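Long-range contact in beta-L-arabinobiosidase (Bacteroides thetaiotaomicron, PDB 5MQR), which probably acts as a beta-L-arabinobiosidase, a multidomain glycoside hydrolase of pectin breakdown with beta-propeller, carbohydrate-binding-like and helical regions: residues Cys710-Trp721 / Asn1017-Thr1027. Numbering follows the deposited sequence.
Sequences CAIGHHIYESRW and NHSTFNDLMIT
Helix 712-719 and helix 1022-1027 run in roughly the same direction, their axes 47° apart and 9.0 Å at closest approach, while the loop 1017-1021 that leads into the second helix passes alongside the first; the CA atoms of Glu718 and Asp1023 come within 5.0 Å. The Glu718 chain bends at CG (chi2 87°) and presents its carboxylate to the N-H groups of the N-cap residue Phe1021 and of the first two helical residues, Asn1022 and Asp1023. OE1 takes Phe1021 N at 3.0 Å and Asp1023 N at 2.9 Å from opposite faces of its plane; OE2 takes Asn1022 N at 2.9 Å. Asp1023 OD1 receives Trp721 NE1 (2.9 Å) on the anti lone pair, in the indole plane, and Arg720 NH2 (2.8 Å) on the syn side, a salt bridge; Arg720 NH1 continues to Ala760 O. Ile1026 CG2 lies over one face of the Trp721 six-membered ring, 3.5 Å from its centroid, and Arg720 CG backs the opposite face. A leucine in place of Trp721 would probably leave Asp1023 OD1 with one strong donor fewer and Ile1026 without its flat support. At the other end, His715 NE2 donates almost straight (170°) to Asn1017 O, and Ser1019 CA sits against a face of His714. Within the MGH1-like helical region, Glu718 thus ties helix 712-719 to the start of helix 1022-1027, probably stabilised by the helix dipole, while Asp1023 ties that helix to Arg720 and Trp721, its charge probably balanced by the arginine.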
loop_
_atom_site.group_PDB
_atom_site.type_symbol
_atom_site.label_atom_id
_atom_site.label_comp_id
_atom_site.label_asym_id
_atom_site.label_seq_id
_atom_site.Cartn_x
_atom_site.Cartn_y
_atom_site.Cartn_z
ATOM N N CYS A 710 25.309 30.607 -14.353
ATOM C CA CYS A 710 24.207 31.362 -13.759
ATOM C C CYS A 710 23.308 30.538 -12.842
ATOM O O CYS A 710 23.047 30.954 -11.707
ATOM C CB CYS A 710 23.367 31.993 -14.883
ATOM S SG CYS A 710 21.933 32.864 -14.257
ATOM N N ALA A 711 22.874 29.371 -13.333
ATOM C CA ALA A 711 21.889 28.515 -12.638
ATOM C C ALA A 711 22.451 27.232 -11.978
ATOM O O ALA A 711 21.695 26.290 -11.698
ATOM C CB ALA A 711 20.764 28.148 -13.609
ATOM N N ILE A 712 23.751 27.194 -11.691
ATOM C CA ILE A 712 24.356 26.001 -11.063
ATOM C C ILE A 712 23.628 25.599 -9.777
ATOM O O ILE A 712 23.410 24.412 -9.536
ATOM C CB ILE A 712 25.864 26.172 -10.772
ATOM C CG1 ILE A 712 26.651 26.352 -12.088
ATOM C CG2 ILE A 712 26.379 24.941 -10.035
ATOM C CD1 ILE A 712 28.089 26.755 -11.901
ATOM N N GLY A 713 23.280 26.586 -8.946
ATOM C CA GLY A 713 22.546 26.332 -7.698
ATOM C C GLY A 713 21.247 25.544 -7.912
ATOM O O GLY A 713 21.018 24.540 -7.245
ATOM N N HIS A 714 20.436 25.991 -8.880
ATOM C CA HIS A 714 19.256 25.263 -9.335
ATOM C C HIS A 714 19.618 23.872 -9.865
ATOM O O HIS A 714 18.923 22.907 -9.542
ATOM C CB HIS A 714 18.513 26.017 -10.454
ATOM C CG HIS A 714 17.797 27.259 -10.010
ATOM N ND1 HIS A 714 17.039 27.325 -8.859
ATOM C CD2 HIS A 714 17.670 28.467 -10.608
ATOM C CE1 HIS A 714 16.490 28.523 -8.759
ATOM N NE2 HIS A 714 16.862 29.240 -9.803
ATOM N N HIS A 715 20.671 23.774 -10.693
ATOM C CA HIS A 715 21.104 22.472 -11.244
ATOM C C HIS A 715 21.368 21.446 -10.148
ATOM O O HIS A 715 20.965 20.292 -10.260
ATOM C CB HIS A 715 22.343 22.584 -12.145
ATOM C CG HIS A 715 22.126 23.431 -13.359
ATOM N ND1 HIS A 715 23.164 23.953 -14.096
ATOM C CD2 HIS A 715 20.983 23.888 -13.937
ATOM C CE1 HIS A 715 22.668 24.675 -15.092
ATOM N NE2 HIS A 715 21.346 24.646 -15.020
ATOM N N ILE A 716 22.027 21.884 -9.084
ATOM C CA ILE A 716 22.370 20.991 -7.986
ATOM C C ILE A 716 21.134 20.652 -7.166
ATOM O O ILE A 716 20.945 19.493 -6.789
ATOM C CB ILE A 716 23.482 21.580 -7.104
ATOM C CG1 ILE A 716 24.760 21.718 -7.933
ATOM C CG2 ILE A 716 23.727 20.705 -5.887
ATOM C CD1 ILE A 716 25.804 22.626 -7.329
ATOM N N TYR A 717 20.314 21.654 -6.871
ATOM C CA TYR A 717 19.087 21.422 -6.080
ATOM C C TYR A 717 18.134 20.444 -6.790
ATOM O O TYR A 717 17.497 19.613 -6.139
ATOM C CB TYR A 717 18.364 22.724 -5.730
ATOM C CG TYR A 717 18.720 23.353 -4.374
ATOM C CD1 TYR A 717 19.901 24.060 -4.177
ATOM C CD2 TYR A 717 17.824 23.280 -3.293
ATOM C CE1 TYR A 717 20.186 24.645 -2.952
ATOM C CE2 TYR A 717 18.101 23.861 -2.082
ATOM C CZ TYR A 717 19.288 24.535 -1.900
ATOM O OH TYR A 717 19.543 25.084 -0.651
ATOM N N GLU A 718 18.048 20.529 -8.117
ATOM C CA GLU A 718 17.223 19.608 -8.878
ATOM C C GLU A 718 17.881 18.247 -9.014
ATOM O O GLU A 718 17.228 17.224 -8.802
ATOM C CB GLU A 718 16.917 20.138 -10.269
ATOM C CG GLU A 718 15.799 19.390 -11.013
ATOM C CD GLU A 718 14.403 19.926 -10.705
ATOM O OE1 GLU A 718 14.221 20.558 -9.634
ATOM O OE2 GLU A 718 13.487 19.731 -11.542
ATOM N N SER A 719 19.153 18.236 -9.383
ATOM C CA SER A 719 19.836 17.000 -9.724
ATOM C C SER A 719 20.213 16.152 -8.522
ATOM O O SER A 719 20.591 14.996 -8.688
ATOM C CB SER A 719 21.074 17.284 -10.558
ATOM O OG SER A 719 20.722 18.010 -11.731
ATOM N N ARG A 720 20.117 16.706 -7.311
ATOM C CA ARG A 720 20.510 15.958 -6.113
ATOM C C ARG A 720 19.625 14.733 -5.873
ATOM O O ARG A 720 20.025 13.849 -5.124
ATOM C CB ARG A 720 20.555 16.854 -4.874
ATOM C CG ARG A 720 19.192 17.351 -4.400
ATOM C CD ARG A 720 19.341 18.366 -3.278
ATOM N NE ARG A 720 18.077 19.066 -3.013
ATOM C CZ ARG A 720 17.732 19.623 -1.846
ATOM N NH1 ARG A 720 18.533 19.540 -0.791
ATOM N NH2 ARG A 720 16.553 20.243 -1.725
ATOM N N TRP A 721 18.451 14.685 -6.520
ATOM C CA TRP A 721 17.496 13.578 -6.389
ATOM C C TRP A 721 17.734 12.404 -7.320
ATOM O O TRP A 721 17.092 11.361 -7.170
ATOM C CB TRP A 721 16.051 14.094 -6.549
ATOM C CG TRP A 721 15.742 15.137 -5.548
ATOM C CD1 TRP A 721 15.697 16.482 -5.766
ATOM C CD2 TRP A 721 15.507 14.950 -4.147
ATOM N NE1 TRP A 721 15.415 17.138 -4.602
ATOM C CE2 TRP A 721 15.305 16.224 -3.587
ATOM C CE3 TRP A 721 15.444 13.828 -3.308
ATOM C CZ2 TRP A 721 15.049 16.415 -2.238
ATOM C CZ3 TRP A 721 15.188 14.018 -1.962
ATOM C CH2 TRP A 721 14.988 15.314 -1.437
ATOM N N ASN A 1017 17.164 24.961 -19.041
ATOM C CA ASN A 1017 17.536 24.402 -17.757
ATOM C C ASN A 1017 18.138 25.497 -16.887
ATOM O O ASN A 1017 19.354 25.665 -16.829
ATOM C CB ASN A 1017 18.523 23.253 -17.965
ATOM C CG ASN A 1017 18.920 22.597 -16.662
ATOM O OD1 ASN A 1017 18.146 22.616 -15.683
ATOM N ND2 ASN A 1017 20.140 22.050 -16.615
ATOM N N HIS A 1018 17.247 26.209 -16.210
ATOM C CA HIS A 1018 17.536 27.483 -15.593
ATOM C C HIS A 1018 16.626 27.686 -14.388
ATOM O O HIS A 1018 16.315 28.803 -14.008
ATOM C CB HIS A 1018 17.249 28.537 -16.671
ATOM C CG HIS A 1018 17.756 29.905 -16.385
ATOM N ND1 HIS A 1018 16.913 30.991 -16.314
ATOM C CD2 HIS A 1018 19.013 30.395 -16.263
ATOM C CE1 HIS A 1018 17.623 32.089 -16.119
ATOM N NE2 HIS A 1018 18.898 31.756 -16.077
ATOM N N SER A 1019 16.232 26.591 -13.759
ATOM C CA SER A 1019 15.210 26.612 -12.725
ATOM C C SER A 1019 15.117 25.236 -12.110
ATOM O O SER A 1019 15.668 24.259 -12.631
ATOM C CB SER A 1019 13.821 26.957 -13.314
ATOM O OG SER A 1019 13.386 25.950 -14.237
ATOM N N THR A 1020 14.409 25.169 -10.992
ATOM C CA THR A 1020 13.995 23.884 -10.427
ATOM C C THR A 1020 12.490 23.724 -10.647
ATOM O O THR A 1020 11.763 24.688 -10.939
ATOM C CB THR A 1020 14.361 23.749 -8.932
ATOM O OG1 THR A 1020 13.639 24.694 -8.144
ATOM C CG2 THR A 1020 15.870 23.930 -8.699
ATOM N N PHE A 1021 12.066 22.474 -10.534
ATOM C CA PHE A 1021 10.666 22.091 -10.514
ATOM C C PHE A 1021 10.446 20.881 -9.604
ATOM O O PHE A 1021 9.653 20.919 -8.686
ATOM C CB PHE A 1021 10.100 21.796 -11.922
ATOM C CG PHE A 1021 8.673 21.398 -11.870
ATOM C CD1 PHE A 1021 7.693 22.354 -11.660
ATOM C CD2 PHE A 1021 8.307 20.064 -11.908
ATOM C CE1 PHE A 1021 6.355 22.008 -11.541
ATOM C CE2 PHE A 1021 6.968 19.708 -11.788
ATOM C CZ PHE A 1021 5.999 20.688 -11.606
ATOM N N ASN A 1022 11.111 19.789 -9.913
ATOM C CA ASN A 1022 10.958 18.597 -9.149
ATOM C C ASN A 1022 11.558 18.697 -7.760
ATOM O O ASN A 1022 11.121 17.977 -6.845
ATOM C CB ASN A 1022 11.494 17.426 -9.941
ATOM C CG ASN A 1022 10.538 16.999 -11.043
ATOM O OD1 ASN A 1022 9.314 17.105 -10.895
ATOM N ND2 ASN A 1022 11.078 16.451 -12.122
ATOM N N ASP A 1023 12.515 19.597 -7.560
ATOM C CA ASP A 1023 12.974 19.850 -6.216
ATOM C C ASP A 1023 11.862 20.443 -5.388
ATOM O O ASP A 1023 11.761 20.177 -4.197
ATOM C CB ASP A 1023 14.177 20.765 -6.168
ATOM C CG ASP A 1023 14.675 20.958 -4.756
ATOM O OD1 ASP A 1023 14.960 19.939 -4.065
ATOM O OD2 ASP A 1023 14.715 22.113 -4.315
ATOM N N LEU A 1024 11.036 21.256 -6.034
ATOM C CA LEU A 1024 9.878 21.898 -5.387
ATOM C C LEU A 1024 8.794 20.863 -5.115
ATOM O O LEU A 1024 8.156 20.893 -4.065
ATOM C CB LEU A 1024 9.289 23.011 -6.258
ATOM C CG LEU A 1024 10.253 24.033 -6.865
ATOM C CD1 LEU A 1024 9.486 24.945 -7.809
ATOM C CD2 LEU A 1024 10.962 24.846 -5.780
HETATM N N MSE A 1025 8.583 19.960 -6.070
HETATM C CA MSE A 1025 7.614 18.883 -5.905
HETATM C C MSE A 1025 7.977 18.029 -4.700
HETATM O O MSE A 1025 7.142 17.767 -3.855
HETATM C CB MSE A 1025 7.524 18.018 -7.158
HETATM C CG MSE A 1025 7.012 18.740 -8.404
HETATM SE SE MSE A 1025 5.068 18.998 -8.264
HETATM C CE MSE A 1025 4.654 17.114 -8.694
ATOM N N ILE A 1026 9.245 17.645 -4.607
ATOM C CA ILE A 1026 9.730 16.740 -3.586
ATOM C C ILE A 1026 9.837 17.392 -2.205
ATOM O O ILE A 1026 9.432 16.786 -1.191
ATOM C CB ILE A 1026 11.080 16.144 -4.008
ATOM C CG1 ILE A 1026 10.881 15.242 -5.229
ATOM C CG2 ILE A 1026 11.717 15.336 -2.875
ATOM C CD1 ILE A 1026 12.168 14.845 -5.936
ATOM N N THR A 1027 10.377 18.605 -2.143
ATOM C CA THR A 1027 10.645 19.235 -0.847
ATOM C C THR A 1027 9.559 20.172 -0.344
ATOM O O THR A 1027 9.555 20.488 0.845
ATOM C CB THR A 1027 11.987 20.014 -0.813
ATOM O OG1 THR A 1027 11.939 21.103 -1.736
ATOM C CG2 THR A 1027 13.138 19.114 -1.140
#